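Long-range contact in fibrinogen alpha subunit (Gallus gallus, PDB 1M1J), which probably polymerizes, after thrombin cleavage, together with the fibrinogen beta and gamma chains into the insoluble fibrin matrix of blood clots: residues L151-D156 / Y172-E177. Sequence-based numbering, arbitrary orientation.
Sequences LEVDID and YQVDKE
Glu-152 reaches from the helix to the returning chain and takes two hydrogen bonds on one oxygen. Its OE1 accepts from Tyr-172 OH at 2.8 Å, the phenol arriving from above the carboxylate plane, 60° out of it, and more weakly from the backbone Asp-175 N at 3.4 Å. The side chain is fully extended, with CG anti to the backbone N (chi1 177°), which carries the carboxylate out to the far end of the ring, whose plane is turned 63° from it. The other oxygen, OE2, has a weak hydrogen bond from Tyr-179 OH on the helix that follows. Val-174 sets its CG1 between the two acidic side chains, 3.6 Å from Glu-152 CG and 3.6 Å from Asp-156 CB, and Val-153 CG2 adds a looser apolar touch. Asp-156 OD2 sits near the edge of the Tyr-172 ring and 3.0 Å from Tyr-172 O; as both are acceptors, no bond joins them. Asp-156 OD1 forms a salt bridge with Arg-160, one turn on, and OD2, too, is hydrogen-bonded outside the two segments. The chain of another protein also packs against the loop and receives a hydrogen bond from Lys-176 NZ. The loop leading into helix 178-191 thus lies back along the end of helix 82-160, held there by the Glu-152 and Val-174 contacts, a reversal consistent with the fold-back by which the fibrinogen alpha chain supplies a fourth strand to the three-chain coiled coil.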
ATOM      1  N   LEU D 151     -29.321  67.771 128.045  1.00 47.95           N
ATOM      2  CA  LEU D 151     -29.088  69.135 128.478  1.00 45.55           C
ATOM      3  C   LEU D 151     -30.375  69.889 128.787  1.00 48.45           C
ATOM      4  O   LEU D 151     -30.500  70.489 129.851  1.00 44.52           O
ATOM      5  CB  LEU D 151     -28.303  69.894 127.414  1.00 42.61           C
ATOM      6  CG  LEU D 151     -27.162  70.768 127.934  1.00 44.01           C
ATOM      7  CD1 LEU D 151     -26.756  71.755 126.841  1.00 43.33           C
ATOM      8  CD2 LEU D 151     -27.599  71.515 129.181  1.00 41.44           C
ATOM      9  N   GLU D 152     -31.331  69.862 127.860  1.00 45.79           N
ATOM     10  CA  GLU D 152     -32.591  70.561 128.077  1.00 44.60           C
ATOM     11  C   GLU D 152     -33.185  70.170 129.414  1.00 38.94           C
ATOM     12  O   GLU D 152     -33.671  71.023 130.146  1.00 50.98           O
ATOM     13  CB  GLU D 152     -33.607  70.266 126.969  1.00 42.18           C
ATOM     14  CG  GLU D 152     -34.965  70.932 127.210  1.00 48.95           C
ATOM     15  CD  GLU D 152     -35.937  70.763 126.056  1.00 54.32           C
ATOM     16  OE1 GLU D 152     -37.113  71.174 126.194  1.00 61.31           O
ATOM     17  OE2 GLU D 152     -35.532  70.224 125.007  1.00 63.02           O
ATOM     18  N   VAL D 153     -33.144  68.884 129.737  1.00 40.57           N
ATOM     19  CA  VAL D 153     -33.688  68.421 131.004  1.00 40.00           C
ATOM     20  C   VAL D 153     -32.848  68.925 132.171  1.00 35.66           C
ATOM     21  O   VAL D 153     -33.393  69.259 133.218  1.00 36.81           O
ATOM     22  CB  VAL D 153     -33.797  66.864 131.053  1.00 42.15           C
ATOM     23  CG1 VAL D 153     -33.956  66.384 132.493  1.00 39.29           C
ATOM     24  CG2 VAL D 153     -35.017  66.407 130.255  1.00 32.71           C
ATOM     25  N   ASP D 154     -31.532  68.996 131.996  1.00 33.64           N
ATOM     26  CA  ASP D 154     -30.669  69.474 133.074  1.00 35.12           C
ATOM     27  C   ASP D 154     -31.023  70.930 133.386  1.00 41.18           C
ATOM     28  O   ASP D 154     -31.177  71.312 134.544  1.00 48.24           O
ATOM     29  CB  ASP D 154     -29.195  69.385 132.672  1.00 35.51           C
ATOM     30  CG  ASP D 154     -28.248  69.550 133.860  1.00 49.89           C
ATOM     31  OD1 ASP D 154     -27.143  70.116 133.683  1.00 50.75           O
ATOM     32  OD2 ASP D 154     -28.599  69.099 134.972  1.00 63.18           O
ATOM     33  N   ILE D 155     -31.160  71.744 132.347  1.00 37.80           N
ATOM     34  CA  ILE D 155     -31.491  73.142 132.542  1.00 39.07           C
ATOM     35  C   ILE D 155     -32.891  73.319 133.114  1.00 43.55           C
ATOM     36  O   ILE D 155     -33.112  74.209 133.932  1.00 44.76           O
ATOM     37  CB  ILE D 155     -31.363  73.926 131.229  1.00 42.32           C
ATOM     38  CG1 ILE D 155     -29.911  73.846 130.737  1.00 44.14           C
ATOM     39  CG2 ILE D 155     -31.773  75.375 131.448  1.00 37.30           C
ATOM     40  CD1 ILE D 155     -29.676  74.417 129.342  1.00 29.59           C
ATOM     41  N   ASP D 156     -33.832  72.475 132.698  1.00 35.86           N
ATOM     42  CA  ASP D 156     -35.198  72.569 133.202  1.00 35.84           C
ATOM     43  C   ASP D 156     -35.183  72.397 134.716  1.00 42.55           C
ATOM     44  O   ASP D 156     -35.808  73.152 135.458  1.00 49.15           O
ATOM     45  CB  ASP D 156     -36.077  71.487 132.568  1.00 45.53           C
ATOM     46  CG  ASP D 156     -37.474  71.430 133.174  1.00 43.51           C
ATOM     47  OD1 ASP D 156     -37.606  71.020 134.341  1.00 65.63           O
ATOM     48  OD2 ASP D 156     -38.450  71.796 132.490  1.00 62.70           O
ATOM     49  N   TYR D 172     -40.354  76.975 132.760  1.00 39.65           N
ATOM     50  CA  TYR D 172     -39.868  76.387 131.531  1.00 43.20           C
ATOM     51  C   TYR D 172     -40.265  74.925 131.608  1.00 48.57           C
ATOM     52  O   TYR D 172     -40.095  74.277 132.645  1.00 48.33           O
ATOM     53  CB  TYR D 172     -38.350  76.499 131.392  1.00 36.60           C
ATOM     54  CG  TYR D 172     -37.856  75.831 130.125  1.00 45.56           C
ATOM     55  CD1 TYR D 172     -37.861  76.512 128.902  1.00 43.55           C
ATOM     56  CD2 TYR D 172     -37.451  74.493 130.132  1.00 43.07           C
ATOM     57  CE1 TYR D 172     -37.476  75.873 127.713  1.00 48.66           C
ATOM     58  CE2 TYR D 172     -37.066  73.842 128.952  1.00 55.16           C
ATOM     59  CZ  TYR D 172     -37.081  74.536 127.748  1.00 57.39           C
ATOM     60  OH  TYR D 172     -36.704  73.891 126.586  1.00 50.03           O
ATOM     61  N   GLN D 173     -40.794  74.404 130.512  1.00 50.78           N
ATOM     62  CA  GLN D 173     -41.234  73.023 130.483  1.00 52.01           C
ATOM     63  C   GLN D 173     -40.604  72.317 129.287  1.00 52.62           C
ATOM     64  O   GLN D 173     -40.643  72.835 128.169  1.00 58.67           O
ATOM     65  CB  GLN D 173     -42.765  72.993 130.386  1.00 53.63           C
ATOM     66  CG  GLN D 173     -43.427  71.862 131.143  1.00 61.84           C
ATOM     67  CD  GLN D 173     -43.116  71.904 132.625  1.00 67.17           C
ATOM     68  OE1 GLN D 173     -43.491  72.841 133.331  1.00 51.66           O
ATOM     69  NE2 GLN D 173     -42.417  70.883 133.105  1.00 77.61           N
ATOM     70  N   VAL D 174     -40.013  71.147 129.524  1.00 55.71           N
ATOM     71  CA  VAL D 174     -39.386  70.369 128.451  1.00 59.76           C
ATOM     72  C   VAL D 174     -40.455  69.795 127.535  1.00 61.69           C
ATOM     73  O   VAL D 174     -41.444  69.236 128.012  1.00 53.59           O
ATOM     74  CB  VAL D 174     -38.554  69.190 129.002  1.00 52.78           C
ATOM     75  CG1 VAL D 174     -37.297  69.708 129.672  1.00 55.97           C
ATOM     76  CG2 VAL D 174     -39.389  68.384 129.988  1.00 68.79           C
ATOM     77  N   ASP D 175     -40.253  69.930 126.225  1.00 68.91           N
ATOM     78  CA  ASP D 175     -41.213  69.422 125.248  1.00 77.68           C
ATOM     79  C   ASP D 175     -41.393  67.899 125.322  1.00 78.16           C
ATOM     80  O   ASP D 175     -42.510  67.397 125.169  1.00 78.21           O
ATOM     81  CB  ASP D 175     -40.778  69.816 123.833  1.00 90.74           C
ATOM     82  CG  ASP D 175     -41.885  69.619 122.805  1.00103.17           C
ATOM     83  OD1 ASP D 175     -42.451  68.506 122.734  1.00107.53           O
ATOM     84  OD2 ASP D 175     -42.185  70.581 122.067  1.00109.06           O
ATOM     85  N   LYS D 176     -40.299  67.173 125.554  1.00 79.61           N
ATOM     86  CA  LYS D 176     -40.319  65.707 125.651  1.00 84.67           C
ATOM     87  C   LYS D 176     -40.789  65.010 124.381  1.00 87.69           C
ATOM     88  O   LYS D 176     -40.850  63.779 124.330  1.00 83.23           O
ATOM     89  CB  LYS D 176     -41.199  65.242 126.819  1.00 78.36           C
ATOM     90  CG  LYS D 176     -40.434  64.924 128.098  1.00 74.65           C
ATOM     91  CD  LYS D 176     -41.369  64.442 129.200  1.00 70.89           C
ATOM     92  CE  LYS D 176     -40.616  64.199 130.502  1.00 75.34           C
ATOM     93  NZ  LYS D 176     -41.523  63.752 131.607  1.00 70.09           N
ATOM     94  N   GLU D 177     -41.122  65.799 123.366  1.00 91.71           N
ATOM     95  CA  GLU D 177     -41.593  65.262 122.097  1.00 93.56           C
ATOM     96  C   GLU D 177     -40.918  65.945 120.916  1.00 93.04           C
ATOM     97  O   GLU D 177     -40.813  65.372 119.828  1.00 94.29           O
ATOM     98  CB  GLU D 177     -43.114  65.415 121.984  1.00100.79           C
ATOM     99  CG  GLU D 177     -43.902  64.453 122.867  1.00107.13           C
ATOM    100  CD  GLU D 177     -45.387  64.460 122.556  1.00112.66           C
ATOM    101  OE1 GLU D 177     -46.117  63.612 123.118  1.00111.61           O
ATOM    102  OE2 GLU D 177     -45.826  65.313 121.752  1.00109.83           O
TER